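Local coordinates for single-stranded DNA-binding protein (Thermus thermophilus, PDB 2CWA) that binds single-stranded DNA and probably recruits partner proteins to it during DNA replication, recombination and repair, at residues V131-N136 and L157-R162; G193-G198 and R222-T227. All coordinates share one frame; numbering follows the deposited sequence.

Interaction 1 (V131-N136 and L157-R162); sequences VFLMGN and LAVNER
N136 and A158 tie the two strands together through their backbones. N136 N donates to A158 O at 3.1 Å, and A158 N returns a bond to N136 O at 2.9 Å, with 165° at the hydrogen. It is the one antiparallel hydrogen-bonded pair between V131-N136 and L157-R162, because the strand directions differ by 105° and the chains part quickly on leaving it. Packing is tightest beside this pair, at G135: its CA sits 3.2 Å from A158 O in a CA-H...O contact, an approach made possible by the missing side chain.

On the buried side aliphatic side chains pack on one another and on the backbone. L157 has CG anti to its backbone N (chi1 -175°), and its two methyls divide the work. CD1 rests 3.6 Å from G135 C, against the peptide that leads into N136, while CD2 reaches L133 CB at 4.0 Å. V159 sets both of its methyls, CG1 and CG2, 3.5 Å from M134 O. L133 carries this interior on to V173 and V218.

The other face is looser and partly exposed. There A158 CB lies 3.7 Å from N136 O, and selenomethionine M134 turns from this contact to L5. Up to G135 the strand bonds to strand 193-206; at N136 it takes up A158. Two directional backbone bonds thus fix the crossing, and aliphatic contacts fill it without any polar side-chain bond.

Interaction 2 (G193-G198 and R222-T227); sequences GLFVIG and RLERPT
R222 and I197 form one end of an antiparallel ladder, and their side chains run next to each other in the same direction. Start at R222 CB, which lies 4.1 Å from I197 CB. A chi1 of -176° swings the chain clear of its own backbone N, and the extended torsions carry CD past I197 CD1 at 3.9 Å. At the tip the partner changes: NE binds E224 OE2 at 2.7 Å in a salt bridge within the same strand, using the carboxylate's anti lone pair, and NH2 adds a weak bond to the same oxygen. E224, bent at chi2, also flanks the F195 ring, and E224 CG lies 3.6 Å from F195 CD2. The ring and carboxylate planes are 37° apart.

Beneath these side chains, F195 and E224 exchange two backbone hydrogen bonds, as do I197 and R222. The bond from F195 N to E224 O is 2.9 Å long and almost straight, at 174°.

Between those pairs, on the opposite face, V196 CG2 and L223 CD2 press to 3.4 Å, tighter than ordinary methyl contact. L223 continues onto L181, W184 and A185 of helix 179-185. At the far end P226 CD covers G193 C at 3.5 Å; G193 O is buried against R225 CG, with no hydrogen-bonding partner in the model, while a water links G193 N, R225 NE and P226 O.

A ladder between strand 193-206, the fourth of the barrel, and 222-224, the short extension just after the fifth, with its L223 face packed on the helix between strands three and four, is consistent with the OB fold.

How the interactions relate
Both contacts belong to the second OB domain and meet through neighbouring strands 128-145 and 193-206: L133 O with V196 N and G135 O with L194 N are probable hydrogen bonds between them. Their centres are 10 Å apart. Interaction 1 has the more buried residues and is mainly apolar, with a single bonded pair where strands cross steeply. Interaction 2 is a nearly antiparallel ladder with more surface character, carrying a salt bridge on the face of F195 and I197, leucine and valine on the opposite face, and a water bridge at the G193 end. L194 bridges the two interiors by also touching L157, and P226 reaches M134.

Interaction 1 (V131-N136 and L157-R162)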
loop_
_atom_site.group_PDB
_atom_site.type_symbol
_atom_site.label_atom_id
_atom_site.label_comp_id
_atom_site.label_asym_id
_atom_site.label_seq_id
_atom_site.Cartn_x
_atom_site.Cartn_y
_atom_site.Cartn_z
ATOM N N VAL A 131 1.300 -2.346 6.669
ATOM C CA VAL A 131 -0.130 -2.061 6.765
ATOM C C VAL A 131 -0.808 -3.050 7.705
ATOM O O VAL A 131 -0.474 -4.239 7.721
ATOM C CB VAL A 131 -0.823 -2.140 5.376
ATOM C CG1 VAL A 131 -0.704 -3.541 4.810
ATOM C CG2 VAL A 131 -2.297 -1.750 5.502
ATOM N N PHE A 132 -1.746 -2.544 8.501
ATOM C CA PHE A 132 -2.513 -3.362 9.433
ATOM C C PHE A 132 -3.949 -3.360 8.930
ATOM O O PHE A 132 -4.541 -2.294 8.750
ATOM C CB PHE A 132 -2.497 -2.743 10.836
ATOM C CG PHE A 132 -1.179 -2.834 11.527
ATOM C CD1 PHE A 132 -0.923 -3.862 12.425
ATOM C CD2 PHE A 132 -0.195 -1.883 11.298
ATOM C CE1 PHE A 132 0.301 -3.935 13.089
ATOM C CE2 PHE A 132 1.031 -1.951 11.957
ATOM C CZ PHE A 132 1.275 -2.980 12.854
ATOM N N LEU A 133 -4.517 -4.539 8.719
ATOM C CA LEU A 133 -5.887 -4.635 8.240
ATOM C C LEU A 133 -6.654 -5.722 8.967
ATOM O O LEU A 133 -6.083 -6.727 9.389
ATOM C CB LEU A 133 -5.920 -4.964 6.740
ATOM C CG LEU A 133 -5.379 -3.961 5.719
ATOM C CD1 LEU A 133 -5.341 -4.626 4.343
ATOM C CD2 LEU A 133 -6.264 -2.722 5.689
HETATM N N MSE A 134 -7.958 -5.515 9.115
HETATM C CA MSE A 134 -8.814 -6.514 9.728
HETATM C C MSE A 134 -10.206 -6.357 9.145
HETATM O O MSE A 134 -10.716 -5.241 9.020
HETATM C CB MSE A 134 -8.856 -6.372 11.255
HETATM C CG MSE A 134 -9.705 -7.446 11.935
HETATM SE SE MSE A 134 -9.207 -7.723 13.833
HETATM C CE MSE A 134 -8.861 -5.906 14.276
ATOM N N GLY A 135 -10.798 -7.486 8.777
ATOM C CA GLY A 135 -12.121 -7.498 8.188
ATOM C C GLY A 135 -12.565 -8.936 8.043
ATOM O O GLY A 135 -12.158 -9.799 8.830
ATOM N N ASN A 136 -13.404 -9.206 7.050
ATOM C CA ASN A 136 -13.894 -10.556 6.807
ATOM C C ASN A 136 -13.670 -10.941 5.347
ATOM O O ASN A 136 -13.671 -10.084 4.468
ATOM C CB ASN A 136 -15.387 -10.643 7.134
ATOM C CG ASN A 136 -15.674 -10.442 8.612
ATOM O OD1 ASN A 136 -15.837 -11.404 9.363
ATOM N ND2 ASN A 136 -15.718 -9.189 9.036
ATOM N N LEU A 157 -10.596 -9.434 0.945
ATOM C CA LEU A 157 -10.943 -8.904 2.264
ATOM C C LEU A 157 -11.839 -7.671 2.245
ATOM O O LEU A 157 -11.597 -6.729 1.492
ATOM C CB LEU A 157 -9.664 -8.551 3.032
ATOM C CG LEU A 157 -9.851 -8.093 4.484
ATOM C CD1 LEU A 157 -10.259 -9.288 5.338
ATOM C CD2 LEU A 157 -8.565 -7.478 5.009
ATOM N N ALA A 158 -12.861 -7.678 3.097
ATOM C CA ALA A 158 -13.777 -6.546 3.209
ATOM C C ALA A 158 -13.549 -5.896 4.566
ATOM O O ALA A 158 -13.757 -6.528 5.609
ATOM C CB ALA A 158 -15.226 -7.018 3.087
ATOM N N VAL A 159 -13.110 -4.642 4.547
ATOM C CA VAL A 159 -12.844 -3.899 5.770
ATOM C C VAL A 159 -13.876 -2.803 5.970
ATOM O O VAL A 159 -14.001 -1.908 5.138
ATOM C CB VAL A 159 -11.456 -3.229 5.745
ATOM C CG1 VAL A 159 -11.266 -2.397 7.014
ATOM C CG2 VAL A 159 -10.358 -4.287 5.631
ATOM N N ASN A 160 -14.610 -2.868 7.075
ATOM C CA ASN A 160 -15.622 -1.856 7.360
ATOM C C ASN A 160 -15.024 -0.719 8.177
ATOM O O ASN A 160 -14.097 -0.929 8.957
ATOM C CB ASN A 160 -16.788 -2.474 8.132
ATOM C CG ASN A 160 -17.480 -3.576 7.354
ATOM O OD1 ASN A 160 -17.917 -3.373 6.217
ATOM N ND2 ASN A 160 -17.590 -4.754 7.967
ATOM N N GLU A 161 -15.542 0.490 7.979
ATOM C CA GLU A 161 -15.071 1.647 8.732
ATOM C C GLU A 161 -16.254 2.533 9.095
ATOM O O GLU A 161 -17.116 2.812 8.259
ATOM C CB GLU A 161 -14.048 2.460 7.932
ATOM C CG GLU A 161 -14.637 3.333 6.840
ATOM C CD GLU A 161 -13.776 4.552 6.557
ATOM O OE1 GLU A 161 -13.559 5.352 7.491
ATOM O OE2 GLU A 161 -13.315 4.713 5.410
ATOM N N ARG A 162 -16.291 2.963 10.351
ATOM C CA ARG A 162 -17.365 3.816 10.849
ATOM C C ARG A 162 -17.124 5.266 10.439
ATOM O O ARG A 162 -16.053 5.819 10.687
ATOM C CB ARG A 162 -17.440 3.718 12.375
ATOM C CG ARG A 162 -17.703 2.314 12.900
ATOM C CD ARG A 162 -17.596 2.269 14.420
ATOM N NE ARG A 162 -17.950 0.960 14.964
ATOM C CZ ARG A 162 -19.177 0.448 14.944
ATOM N NH1 ARG A 162 -20.178 1.135 14.409
ATOM N NH2 ARG A 162 -19.405 -0.753 15.461
#

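Interaction 2 (G193-G198 and R222-T227)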
loop_
_atom_site.group_PDB
_atom_site.type_symbol
_atom_site.label_atom_id
_atom_site.label_comp_id
_atom_site.label_asym_id
_atom_site.label_seq_id
_atom_site.Cartn_x
_atom_site.Cartn_y
_atom_site.Cartn_z
ATOM N N GLY A 193 -13.161 -14.046 9.840
ATOM C CA GLY A 193 -12.531 -12.782 10.136
ATOM C C GLY A 193 -11.071 -12.953 9.754
ATOM O O GLY A 193 -10.565 -14.079 9.730
ATOM N N LEU A 194 -10.394 -11.860 9.436
ATOM C CA LEU A 194 -8.981 -11.936 9.076
ATOM C C LEU A 194 -8.235 -10.686 9.507
ATOM O O LEU A 194 -8.658 -9.565 9.212
ATOM C CB LEU A 194 -8.805 -12.125 7.560
ATOM C CG LEU A 194 -7.341 -12.260 7.109
ATOM C CD1 LEU A 194 -6.781 -13.573 7.652
ATOM C CD2 LEU A 194 -7.227 -12.224 5.588
ATOM N N PHE A 195 -7.133 -10.897 10.224
ATOM C CA PHE A 195 -6.266 -9.825 10.688
ATOM C C PHE A 195 -4.993 -9.970 9.852
ATOM O O PHE A 195 -4.433 -11.070 9.739
ATOM C CB PHE A 195 -5.929 -10.000 12.176
ATOM C CG PHE A 195 -4.800 -9.125 12.652
ATOM C CD1 PHE A 195 -5.017 -7.791 12.971
ATOM C CD2 PHE A 195 -3.505 -9.636 12.757
ATOM C CE1 PHE A 195 -3.966 -6.972 13.387
ATOM C CE2 PHE A 195 -2.445 -8.828 13.171
ATOM C CZ PHE A 195 -2.673 -7.492 13.487
ATOM N N VAL A 196 -4.542 -8.868 9.268
ATOM C CA VAL A 196 -3.355 -8.894 8.427
ATOM C C VAL A 196 -2.344 -7.809 8.711
ATOM O O VAL A 196 -2.704 -6.658 8.968
ATOM C CB VAL A 196 -3.727 -8.740 6.921
ATOM C CG1 VAL A 196 -2.466 -8.800 6.057
ATOM C CG2 VAL A 196 -4.717 -9.801 6.510
ATOM N N ILE A 197 -1.072 -8.191 8.694
ATOM C CA ILE A 197 0.014 -7.231 8.814
ATOM C C ILE A 197 0.737 -7.534 7.509
ATOM O O ILE A 197 1.159 -8.671 7.271
ATOM C CB ILE A 197 0.976 -7.505 9.975
ATOM C CG1 ILE A 197 0.245 -7.393 11.322
ATOM C CG2 ILE A 197 2.114 -6.497 9.925
ATOM C CD1 ILE A 197 1.162 -7.585 12.528
ATOM N N GLY A 198 0.853 -6.543 6.641
ATOM C CA GLY A 198 1.510 -6.804 5.379
ATOM C C GLY A 198 2.243 -5.621 4.808
ATOM O O GLY A 198 2.491 -4.632 5.492
ATOM N N ARG A 222 1.965 -11.444 8.216
ATOM C CA ARG A 222 1.389 -12.159 9.358
ATOM C C ARG A 222 -0.114 -12.213 9.164
ATOM O O ARG A 222 -0.712 -11.248 8.690
ATOM C CB ARG A 222 1.682 -11.442 10.689
ATOM C CG ARG A 222 1.182 -12.229 11.924
ATOM C CD ARG A 222 1.334 -11.446 13.236
ATOM N NE ARG A 222 1.055 -12.293 14.397
ATOM C CZ ARG A 222 1.986 -12.726 15.248
ATOM N NH1 ARG A 222 3.255 -12.386 15.080
ATOM N NH2 ARG A 222 1.654 -13.523 16.257
ATOM N N LEU A 223 -0.721 -13.341 9.525
ATOM C CA LEU A 223 -2.163 -13.507 9.406
ATOM C C LEU A 223 -2.709 -14.122 10.685
ATOM O O LEU A 223 -2.068 -14.980 11.304
ATOM C CB LEU A 223 -2.517 -14.421 8.227
ATOM C CG LEU A 223 -2.149 -13.974 6.812
ATOM C CD1 LEU A 223 -2.454 -15.104 5.835
ATOM C CD2 LEU A 223 -2.940 -12.715 6.439
ATOM N N GLU A 224 -3.892 -13.677 11.083
ATOM C CA GLU A 224 -4.535 -14.201 12.278
ATOM C C GLU A 224 -6.021 -14.256 11.977
ATOM O O GLU A 224 -6.508 -13.568 11.074
ATOM C CB GLU A 224 -4.285 -13.281 13.479
ATOM C CG GLU A 224 -2.820 -13.015 13.791
ATOM C CD GLU A 224 -2.132 -14.189 14.470
ATOM O OE1 GLU A 224 -2.789 -15.228 14.702
ATOM O OE2 GLU A 224 -0.931 -14.063 14.776
ATOM N N ARG A 225 -6.741 -15.088 12.714
ATOM C CA ARG A 225 -8.171 -15.187 12.511
ATOM C C ARG A 225 -8.907 -14.695 13.755
ATOM O O ARG A 225 -9.024 -15.416 14.744
ATOM C CB ARG A 225 -8.578 -16.626 12.213
ATOM C CG ARG A 225 -10.058 -16.780 11.920
ATOM C CD ARG A 225 -10.543 -18.177 12.287
ATOM N NE ARG A 225 -11.996 -18.219 12.378
ATOM C CZ ARG A 225 -12.673 -19.112 13.088
ATOM N NH1 ARG A 225 -12.029 -20.045 13.777
ATOM N NH2 ARG A 225 -13.996 -19.066 13.114
ATOM N N PRO A 226 -9.393 -13.445 13.731
ATOM C CA PRO A 226 -10.118 -12.932 14.898
ATOM C C PRO A 226 -11.446 -13.675 15.013
ATOM O O PRO A 226 -12.094 -13.963 14.005
ATOM C CB PRO A 226 -10.286 -11.445 14.574
ATOM C CG PRO A 226 -10.363 -11.435 13.080
ATOM C CD PRO A 226 -9.282 -12.416 12.681
ATOM N N THR A 227 -11.837 -14.010 16.237
ATOM C CA THR A 227 -13.080 -14.741 16.461
ATOM C C THR A 227 -14.080 -13.917 17.265
ATOM O O THR A 227 -14.812 -14.446 18.107
ATOM C CB THR A 227 -12.800 -16.065 17.195
ATOM O OG1 THR A 227 -12.129 -15.795 18.435
ATOM C CG2 THR A 227 -11.911 -16.958 16.338
HETATM O O HOH W 1 -13.627 -15.721 12.139
#